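Local coordinates for protein 1-pyrroline-5-carboxylate dehydrogenase (Thermus thermophilus, PDB 1UZB) that probably oxidises the glutamate semialdehyde that forms from 1-pyrroline-5-carboxylate to glutamate, as an enzyme of the aldehyde dehydrogenase family, at residues Arg21-Ala26 / Lys126-Ala131; Thr119-Val124 / Gly352-Asn357; Glu12-Glu17 / Arg112-Glu117. One frame throughout, in Å; residues are numbered along the deposited sequence. Where two conformers were deposited one is given.

Interaction 1. Residues Arg21-Ala26 / Lys126-Ala131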
loop_
_atom_site.group_PDB
_atom_site.type_symbol
_atom_site.label_atom_id
_atom_site.label_comp_id
_atom_site.label_asym_id
_atom_site.label_seq_id
_atom_site.Cartn_x
_atom_site.Cartn_y
_atom_site.Cartn_z
ATOM N N ARG A 21 31.726 -35.470 -4.195
ATOM C CA ARG A 21 33.003 -35.425 -3.495
ATOM C C ARG A 21 32.805 -34.877 -2.090
ATOM O O ARG A 21 33.306 -35.436 -1.119
ATOM C CB ARG A 21 33.995 -34.530 -4.240
ATOM C CG ARG A 21 35.393 -34.526 -3.637
ATOM C CD ARG A 21 36.169 -33.289 -4.048
ATOM N NE ARG A 21 35.602 -32.081 -3.452
ATOM C CZ ARG A 21 35.555 -31.847 -2.144
ATOM N NH1 ARG A 21 36.044 -32.737 -1.291
ATOM N NH2 ARG A 21 35.018 -30.724 -1.684
ATOM N N ALA A 22 32.079 -33.768 -1.996
ATOM C CA ALA A 22 31.815 -33.129 -0.714
ATOM C C ALA A 22 31.028 -34.046 0.217
ATOM O O ALA A 22 31.310 -34.113 1.410
ATOM C CB ALA A 22 31.056 -31.818 -0.931
ATOM N N MET A 23 30.044 -34.754 -0.327
ATOM C CA MET A 23 29.238 -35.649 0.495
ATOM C C MET A 23 30.051 -36.851 0.969
ATOM O O MET A 23 29.928 -37.266 2.122
ATOM C CB MET A 23 28.002 -36.126 -0.269
ATOM C CG MET A 23 27.060 -36.960 0.587
ATOM S SD MET A 23 26.505 -36.074 2.071
ATOM C CE MET A 23 24.765 -36.549 2.114
ATOM N N ARG A 24 30.879 -37.408 0.089
ATOM C CA ARG A 24 31.694 -38.548 0.482
ATOM C C ARG A 24 32.657 -38.167 1.603
ATOM O O ARG A 24 32.862 -38.943 2.535
ATOM C CB ARG A 24 32.473 -39.120 -0.715
ATOM C CG ARG A 24 31.609 -39.904 -1.701
ATOM C CD ARG A 24 32.468 -40.768 -2.623
ATOM N NE ARG A 24 33.307 -39.972 -3.515
ATOM C CZ ARG A 24 32.958 -39.599 -4.743
ATOM N NH1 ARG A 24 31.780 -39.952 -5.240
ATOM N NH2 ARG A 24 33.786 -38.866 -5.473
ATOM N N GLU A 25 33.236 -36.971 1.530
ATOM C CA GLU A 25 34.160 -36.532 2.575
ATOM C C GLU A 25 33.407 -36.307 3.884
ATOM O O GLU A 25 33.916 -36.620 4.960
ATOM C CB GLU A 25 34.880 -35.243 2.162
ATOM C CG GLU A 25 35.901 -34.729 3.180
ATOM C CD GLU A 25 36.995 -35.739 3.510
ATOM O OE1 GLU A 25 37.485 -36.414 2.582
ATOM O OE2 GLU A 25 37.375 -35.844 4.696
ATOM N N ALA A 26 32.195 -35.766 3.787
ATOM C CA ALA A 26 31.380 -35.508 4.972
ATOM C C ALA A 26 30.975 -36.818 5.642
ATOM O O ALA A 26 31.026 -36.945 6.868
ATOM C CB ALA A 26 30.141 -34.704 4.592
ATOM N N LYS A 126 18.524 -42.007 6.646
ATOM C CA LYS A 126 17.989 -41.314 5.482
ATOM C C LYS A 126 18.987 -41.467 4.347
ATOM O O LYS A 126 20.198 -41.468 4.585
ATOM C CB LYS A 126 17.809 -39.820 5.764
ATOM C CG LYS A 126 16.757 -39.513 6.795
ATOM C CD LYS A 126 16.252 -38.087 6.674
ATOM C CE LYS A 126 15.014 -37.912 7.534
ATOM N NZ LYS A 126 14.333 -36.607 7.319
ATOM N N ASN A 127 18.499 -41.621 3.118
ATOM C CA ASN A 127 19.432 -41.693 2.008
ATOM C C ASN A 127 19.914 -40.253 1.793
ATOM O O ASN A 127 19.493 -39.339 2.509
ATOM C CB ASN A 127 18.804 -42.317 0.739
ATOM C CG ASN A 127 17.683 -41.491 0.137
ATOM O OD1 ASN A 127 17.517 -40.315 0.438
ATOM N ND2 ASN A 127 16.913 -42.116 -0.749
ATOM N N TRP A 128 20.798 -40.044 0.827
ATOM C CA TRP A 128 21.375 -38.721 0.605
ATOM C C TRP A 128 20.416 -37.562 0.350
ATOM O O TRP A 128 20.546 -36.505 0.971
ATOM C CB TRP A 128 22.395 -38.794 -0.528
ATOM C CG TRP A 128 23.592 -39.669 -0.249
ATOM C CD1 TRP A 128 23.694 -40.679 0.674
ATOM C CD2 TRP A 128 24.832 -39.651 -0.958
ATOM N NE1 TRP A 128 24.925 -41.289 0.576
ATOM C CE2 TRP A 128 25.642 -40.677 -0.419
ATOM C CE3 TRP A 128 25.338 -38.867 -2.004
ATOM C CZ2 TRP A 128 26.933 -40.939 -0.892
ATOM C CZ3 TRP A 128 26.623 -39.127 -2.475
ATOM C CH2 TRP A 128 27.403 -40.155 -1.917
ATOM N N VAL A 129 19.465 -37.736 -0.562
ATOM C CA VAL A 129 18.543 -36.643 -0.858
ATOM C C VAL A 129 17.540 -36.382 0.264
ATOM O O VAL A 129 17.161 -35.234 0.503
ATOM C CB VAL A 129 17.814 -36.867 -2.205
ATOM C CG1 VAL A 129 18.836 -36.984 -3.329
ATOM C CG2 VAL A 129 16.937 -38.103 -2.128
ATOM N N GLU A 130 17.101 -37.433 0.955
ATOM C CA GLU A 130 16.180 -37.234 2.069
ATOM C C GLU A 130 16.918 -36.429 3.142
ATOM O O GLU A 130 16.342 -35.541 3.775
ATOM C CB GLU A 130 15.725 -38.581 2.642
ATOM C CG GLU A 130 14.729 -39.355 1.773
ATOM C CD GLU A 130 13.386 -38.648 1.605
ATOM O OE1 GLU A 130 12.969 -37.910 2.525
ATOM O OE2 GLU A 130 12.734 -38.850 0.558
ATOM N N ALA A 131 18.200 -36.732 3.339
ATOM C CA ALA A 131 18.999 -36.014 4.324
ATOM C C ALA A 131 19.166 -34.548 3.913
ATOM O O ALA A 131 19.025 -33.648 4.739
ATOM C CB ALA A 131 20.367 -36.678 4.478
#

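Interaction 2. Residues Thr119-Val124 / Gly352-Asn357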
loop_
_atom_site.group_PDB
_atom_site.type_symbol
_atom_site.label_atom_id
_atom_site.label_comp_id
_atom_site.label_asym_id
_atom_site.label_seq_id
_atom_site.Cartn_x
_atom_site.Cartn_y
_atom_site.Cartn_z
ATOM N N THR A 119 25.227 -36.911 9.075
ATOM C CA THR A 119 24.855 -37.369 10.405
ATOM C C THR A 119 23.455 -37.983 10.352
ATOM O O THR A 119 23.181 -38.970 11.030
ATOM C CB THR A 119 24.904 -36.219 11.433
ATOM O OG1 THR A 119 26.211 -35.632 11.420
ATOM C CG2 THR A 119 24.622 -36.744 12.833
ATOM N N LEU A 120 22.577 -37.411 9.534
ATOM C CA LEU A 120 21.223 -37.945 9.379
ATOM C C LEU A 120 21.268 -39.313 8.702
ATOM O O LEU A 120 20.517 -40.222 9.057
ATOM C CB LEU A 120 20.365 -37.000 8.533
ATOM C CG LEU A 120 19.888 -35.717 9.212
ATOM C CD1 LEU A 120 19.212 -34.830 8.181
ATOM C CD2 LEU A 120 18.925 -36.051 10.344
ATOM N N VAL A 121 22.139 -39.444 7.707
ATOM C CA VAL A 121 22.291 -40.703 6.993
ATOM C C VAL A 121 22.621 -41.821 7.979
ATOM O O VAL A 121 21.970 -42.867 7.991
ATOM C CB VAL A 121 23.422 -40.603 5.936
ATOM C CG1 VAL A 121 23.738 -41.980 5.370
ATOM C CG2 VAL A 121 23.005 -39.654 4.816
ATOM N N TYR A 122 23.628 -41.587 8.815
ATOM C CA TYR A 122 24.055 -42.586 9.787
ATOM C C TYR A 122 23.183 -42.759 11.022
ATOM O O TYR A 122 22.994 -43.889 11.477
ATOM C CB TYR A 122 25.496 -42.306 10.232
ATOM C CG TYR A 122 26.523 -42.609 9.167
ATOM C CD1 TYR A 122 27.347 -41.607 8.655
ATOM C CD2 TYR A 122 26.656 -43.900 8.654
ATOM C CE1 TYR A 122 28.278 -41.885 7.657
ATOM C CE2 TYR A 122 27.581 -44.187 7.658
ATOM C CZ TYR A 122 28.387 -43.174 7.166
ATOM O OH TYR A 122 29.302 -43.457 6.178
ATOM N N GLU A 123 22.641 -41.669 11.565
ATOM C CA GLU A 123 21.837 -41.790 12.779
ATOM C C GLU A 123 20.384 -42.224 12.602
ATOM O O GLU A 123 19.858 -42.963 13.443
ATOM C CB GLU A 123 21.867 -40.496 13.600
ATOM C CG GLU A 123 21.348 -40.723 15.020
ATOM C CD GLU A 123 21.442 -39.505 15.922
ATOM O OE1 GLU A 123 21.465 -39.699 17.159
ATOM O OE2 GLU A 123 21.480 -38.364 15.408
ATOM N N VAL A 124 19.726 -41.766 11.537
ATOM C CA VAL A 124 18.334 -42.154 11.322
ATOM C C VAL A 124 18.054 -42.875 10.003
ATOM O O VAL A 124 16.901 -43.126 9.660
ATOM C CB VAL A 124 17.360 -40.952 11.478
ATOM C CG1 VAL A 124 17.446 -40.402 12.897
ATOM C CG2 VAL A 124 17.674 -39.874 10.463
ATOM N N GLY A 352 18.910 -50.839 1.299
ATOM C CA GLY A 352 20.196 -51.178 1.877
ATOM C C GLY A 352 20.725 -50.099 2.793
ATOM O O GLY A 352 20.007 -49.154 3.107
ATOM N N PRO A 353 21.980 -50.216 3.251
ATOM C CA PRO A 353 22.574 -49.217 4.141
ATOM C C PRO A 353 22.400 -47.817 3.561
ATOM O O PRO A 353 22.688 -47.581 2.384
ATOM C CB PRO A 353 24.036 -49.635 4.198
ATOM C CG PRO A 353 23.960 -51.132 4.044
ATOM C CD PRO A 353 22.933 -51.303 2.956
ATOM N N ALA A 354 21.938 -46.891 4.397
ATOM C CA ALA A 354 21.702 -45.515 3.972
ATOM C C ALA A 354 22.919 -44.841 3.329
ATOM O O ALA A 354 22.772 -44.050 2.395
ATOM C CB ALA A 354 21.206 -44.691 5.161
ATOM N N GLU A 355 24.116 -45.151 3.820
ATOM C CA GLU A 355 25.324 -44.542 3.266
ATOM C C GLU A 355 25.510 -44.852 1.781
ATOM O O GLU A 355 26.164 -44.095 1.066
ATOM C CB GLU A 355 26.565 -44.986 4.052
ATOM C CG GLU A 355 26.814 -46.488 4.057
ATOM C CD GLU A 355 28.155 -46.862 4.670
ATOM O OE1 GLU A 355 28.481 -48.066 4.691
ATOM O OE2 GLU A 355 28.880 -45.954 5.126
ATOM N N GLU A 356 24.935 -45.963 1.322
ATOM C CA GLU A 356 25.031 -46.359 -0.086
ATOM C C GLU A 356 24.052 -45.585 -0.976
ATOM O O GLU A 356 24.007 -45.791 -2.189
ATOM C CB GLU A 356 24.746 -47.856 -0.241
ATOM C CG GLU A 356 25.715 -48.790 0.475
ATOM C CD GLU A 356 27.129 -48.713 -0.072
ATOM O OE1 GLU A 356 27.291 -48.371 -1.261
ATOM O OE2 GLU A 356 28.077 -49.014 0.686
ATOM N N ASN A 357 23.273 -44.696 -0.364
ATOM C CA ASN A 357 22.268 -43.896 -1.064
ATOM C C ASN A 357 21.257 -44.740 -1.839
ATOM O O ASN A 357 21.030 -44.537 -3.033
ATOM C CB ASN A 357 22.927 -42.884 -2.005
ATOM C CG ASN A 357 21.947 -41.840 -2.493
ATOM O OD1 ASN A 357 20.989 -41.510 -1.795
ATOM N ND2 ASN A 357 22.184 -41.305 -3.685
#

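Interaction 3. Residues Glu12-Glu17 / Arg112-Glu117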
loop_
_atom_site.group_PDB
_atom_site.type_symbol
_atom_site.label_atom_id
_atom_site.label_comp_id
_atom_site.label_asym_id
_atom_site.label_seq_id
_atom_site.Cartn_x
_atom_site.Cartn_y
_atom_site.Cartn_z
ATOM N N GLU A 12 20.010 -30.478 -2.467
ATOM C CA GLU A 12 21.064 -31.116 -3.246
ATOM C C GLU A 12 20.642 -32.480 -3.784
ATOM O O GLU A 12 20.079 -33.299 -3.057
ATOM C CB GLU A 12 22.323 -31.254 -2.386
ATOM C CG GLU A 12 23.510 -31.873 -3.103
ATOM C CD GLU A 12 23.905 -31.109 -4.354
ATOM O OE1 GLU A 12 24.264 -29.915 -4.243
ATOM O OE2 GLU A 12 23.856 -31.706 -5.448
ATOM N N THR A 13 20.926 -32.716 -5.063
ATOM C CA THR A 13 20.591 -33.974 -5.724
ATOM C C THR A 13 21.828 -34.861 -5.881
ATOM O O THR A 13 21.718 -36.050 -6.183
ATOM C CB THR A 13 19.996 -33.717 -7.119
ATOM O OG1 THR A 13 20.950 -33.003 -7.914
ATOM C CG2 THR A 13 18.716 -32.899 -7.012
ATOM N N PHE A 14 23.002 -34.270 -5.682
ATOM C CA PHE A 14 24.274 -34.981 -5.787
ATOM C C PHE A 14 24.516 -35.576 -7.170
ATOM O O PHE A 14 24.979 -36.710 -7.299
ATOM C CB PHE A 14 24.355 -36.089 -4.730
ATOM C CG PHE A 14 24.123 -35.601 -3.332
ATOM C CD1 PHE A 14 22.854 -35.657 -2.761
ATOM C CD2 PHE A 14 25.164 -35.045 -2.599
ATOM C CE1 PHE A 14 22.627 -35.162 -1.477
ATOM C CE2 PHE A 14 24.948 -34.547 -1.317
ATOM C CZ PHE A 14 23.678 -34.605 -0.755
ATOM N N GLN A 15 24.211 -34.799 -8.204
ATOM C CA GLN A 15 24.402 -35.252 -9.575
ATOM C C GLN A 15 25.760 -34.816 -10.119
ATOM O O GLN A 15 26.289 -35.428 -11.045
ATOM C CB GLN A 15 23.281 -34.715 -10.468
ATOM C CG GLN A 15 21.890 -35.168 -10.046
ATOM C CD GLN A 15 21.744 -36.678 -10.029
ATOM O OE1 GLN A 15 21.838 -37.335 -11.067
ATOM N NE2 GLN A 15 21.514 -37.237 -8.847
ATOM N N THR A 16 26.321 -33.758 -9.540
ATOM C CA THR A 16 27.624 -33.259 -9.969
ATOM C C THR A 16 28.729 -33.925 -9.157
ATOM O O THR A 16 28.500 -34.380 -8.034
ATOM C CB THR A 16 27.737 -31.733 -9.787
ATOM O OG1 THR A 16 27.628 -31.403 -8.395
ATOM C CG2 THR A 16 26.637 -31.022 -10.561
ATOM N N GLU A 17 29.928 -33.980 -9.727
ATOM C CA GLU A 17 31.060 -34.599 -9.049
ATOM C C GLU A 17 31.432 -33.829 -7.789
ATOM O O GLU A 17 31.804 -34.423 -6.777
ATOM C CB GLU A 17 32.267 -34.669 -9.991
ATOM C CG GLU A 17 33.490 -35.364 -9.403
ATOM C CD GLU A 17 33.181 -36.752 -8.871
ATOM O OE1 GLU A 17 32.389 -37.472 -9.516
ATOM O OE2 GLU A 17 33.737 -37.125 -7.814
ATOM N N ARG A 112 27.594 -25.949 7.456
ATOM C CA ARG A 112 27.792 -27.297 7.996
ATOM C C ARG A 112 26.781 -28.277 7.403
ATOM O O ARG A 112 26.544 -29.356 7.952
ATOM C CB ARG A 112 27.655 -27.290 9.524
ATOM C CG ARG A 112 28.769 -26.544 10.242
ATOM C CD ARG A 112 28.627 -26.637 11.756
ATOM N NE ARG A 112 28.720 -28.012 12.242
ATOM C CZ ARG A 112 28.729 -28.352 13.528
ATOM N NH1 ARG A 112 28.815 -29.627 13.883
ATOM N NH2 ARG A 112 28.653 -27.414 14.461
ATOM N N LYS A 113 26.206 -27.897 6.268
ATOM C CA LYS A 113 25.191 -28.701 5.598
ATOM C C LYS A 113 25.559 -30.162 5.338
ATOM O O LYS A 113 24.820 -31.067 5.736
ATOM C CB LYS A 113 24.793 -28.019 4.284
ATOM C CG LYS A 113 23.643 -28.678 3.541
ATOM C CD LYS A 113 22.898 -27.671 2.668
ATOM C CE LYS A 113 23.820 -26.936 1.710
ATOM N NZ LYS A 113 23.042 -26.061 0.792
ATOM N N ARG A 114 26.692 -30.404 4.683
ATOM C CA ARG A 114 27.095 -31.773 4.378
ATOM C C ARG A 114 27.287 -32.623 5.637
ATOM O O ARG A 114 26.909 -33.798 5.670
ATOM C CB ARG A 114 28.377 -31.771 3.540
ATOM C CG ARG A 114 28.226 -31.173 2.136
ATOM C CD ARG A 114 27.400 -32.069 1.206
ATOM N NE ARG A 114 26.000 -31.659 1.096
ATOM C CZ ARG A 114 25.574 -30.613 0.394
ATOM N NH1 ARG A 114 26.438 -29.856 -0.271
ATOM N NH2 ARG A 114 24.279 -30.326 0.345
ATOM N N GLU A 115 27.871 -32.027 6.671
ATOM C CA GLU A 115 28.091 -32.728 7.932
ATOM C C GLU A 115 26.757 -33.142 8.556
ATOM O O GLU A 115 26.599 -34.274 9.015
ATOM C CB GLU A 115 28.841 -31.827 8.913
ATOM C CG GLU A 115 29.236 -32.518 10.206
ATOM C CD GLU A 115 29.589 -31.538 11.308
ATOM O OE1 GLU A 115 30.021 -30.409 10.991
ATOM O OE2 GLU A 115 29.440 -31.901 12.494
ATOM N N LEU A 116 25.802 -32.216 8.585
ATOM C CA LEU A 116 24.493 -32.508 9.159
ATOM C C LEU A 116 23.760 -33.579 8.350
ATOM O O LEU A 116 23.133 -34.468 8.919
ATOM C CB LEU A 116 23.658 -31.227 9.247
ATOM C CG LEU A 116 24.162 -30.214 10.283
ATOM C CD1 LEU A 116 23.388 -28.915 10.149
ATOM C CD2 LEU A 116 24.015 -30.789 11.687
ATOM N N GLU A 117 23.855 -33.500 7.025
ATOM C CA GLU A 117 23.214 -34.487 6.165
ATOM C C GLU A 117 23.809 -35.870 6.427
ATOM O O GLU A 117 23.080 -36.849 6.575
ATOM C CB GLU A 117 23.405 -34.120 4.690
ATOM C CG GLU A 117 22.764 -32.798 4.279
ATOM C CD GLU A 117 23.142 -32.384 2.872
ATOM O OE1 GLU A 117 24.050 -33.016 2.293
ATOM O OE2 GLU A 117 22.539 -31.422 2.347
HETATM O O HOH W 1 21.089 -28.533 0.002
HETATM O O HOH W 2 24.346 -28.339 -2.010
#

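Interaction 1. Residues Arg21-Ala26 / Lys126-Ala131
A Met-aromatic contact between Met23 and Trp128 joins helix 17-32 to the first turn of helix 128-149. The thioether chain lies over one face of the indole. Met23 CG comes closest, 3.6 Å from Trp128 CE3, and makes a CH-pi contact 13° off the normal of the six-membered ring. Met23 CB adds to the cover, 4.0 Å from Trp128 CZ3. Bends at chi2 and chi3 carry the methionine back along the indole: SD stands above the five-membered ring, 5.2 Å from its centroid, and Met23 CE reaches to 4.1 Å from Trp128 CG. A flexible, unbranched chain suits such a flat surface. In one of its two conformers, Arg24 CG lies at the margin, 4.2 Å from Trp128 CH2, while its guanidinium bridges to Glu17. The indole is also pinned by its polar edge, NE1 donating to Glu355 O. With an alanine in place of Trp128, Met23 would probably lose the surface it lies on and Glu355 O its N-H donor. Just before the tryptophan, Asn127 caps the helix, OD1 accepting from Glu130 N at 3.0 Å. Around this pair, Phe14 meets the indole edge-to-face, and helix 113-124 packs alongside, Glu117 touching both Met23 and Ala131.

Interaction 2. Residues Thr119-Val124 / Gly352-Asn357
Glu355, on a single 3-10 turn, reaches across to Tyr122 of helix 113-124. Its CB already lies against the phenol, 3.8 Å from Tyr122 CE2. CG is set between the backbone N and the carbonyl carbon (chi1 60°), and the extended chain beyond brings CD to 3.9 Å from Tyr122 OH. At the tip, OE2 accepts a short hydrogen bond from the phenol, 2.7 Å from Tyr122 OH. The oxygen sits at the ring edge close to its plane, whereas the carboxylate is turned 70° from the ring, and the hydroxyl approaches Glu355 OE2 nearly in line with the CD-OE2 bond. A glutamate suits this place because it is long enough to carry an acceptor to a buried phenol. Beside it is close van der Waals packing: Val121 CG1, anti to its backbone N (chi1 170°), lies 3.7 Å from Ala354 CB and 3.5 Å from Glu355 N. Ala354, with its small side chain, lets the turn come close, CB resting 3.5 Å from Val121 O. The loop after helix 332-346 belongs to the part with the seven-stranded sheet, the catalytic domain of the aldehyde dehydrogenase family, and its packing on helix 113-124 joins parts of the fold far apart in sequence.

Interaction 3. Residues Glu12-Glu17 / Arg112-Glu117
Arg114 and Glu117, one turn apart on helix 113-124, meet Glu12 and Phe14 of the loop that leads into helix 17-32. The helical segment starts with Arg112 at the N-cap position, which takes no part in the contact with the loop and grips Glu115 side-on with NE and NH1, a salt bridge along the helix surface. Lys113 points toward the loop but meets it through a water, weakly bonded to both its NZ and Glu12 N; the long chain carries its charge on to Glu9. Arg114 does most of the touching. Bent at chi2 and chi3, it brings one guanidinium face against the loop: NH2 lies 3.5 Å from Glu12 CB, and NE 3.9 Å from Phe14 CE2, with ring and guanidinium planes 79° apart. A second water links the charges, donating to Glu12 OE1 at 2.7 Å and accepting from Arg114 NH2. Glu12 OE2 folds back to accept from Phe14 N at 2.7 Å on its anti lone pair, which leaves Glu12 CG 3.4 Å above the centre of the Phe14 ring. At the end of the segment, a side-on salt bridge from Arg114 to Glu117 fixes the rotation of the guanidinium. Arg114 NE donates to Glu117 OE1 at 2.7 Å, almost straight at 174°, and Arg114 NH2 reaches Glu117 OE2 at 2.9 Å. The same OE1 lies at the edge of the aromatic ring, 3.5 Å from Phe14 CZ, where the partly positive ring hydrogens would suit a carboxylate oxygen. Ser132 OG of helix 128-149 bonds to Glu117 OE2, so this buried acid has two partners. Helix 113-124 thus lies among three others: helix 17-32 through Ala26 on Arg114, helix 128-149 through Val135, and helix 213-226 through Glu221, which pairs with Arg112.

Overall arrangement
From the N terminus, the loop 12-17 opens interaction 3 and helix 17-32 follows at once with 21-26, the first half of interaction 1. The chain then builds a small four-stranded sheet and two helices before 112-117 closes interaction 3. Helix 113-124 continues into 119-124, which opens interaction 2, and only then does 126-131 close interaction 1. Interaction 1 therefore crosses both of the others, while interactions 3 and 2 stand in series on one helix. Interaction 2 closes last, at 352-357, with 227 residues between its segments. Together they tie the N-terminal arm, the paired helices 113-124 and 128-149, and a loop of the later, seven-stranded part.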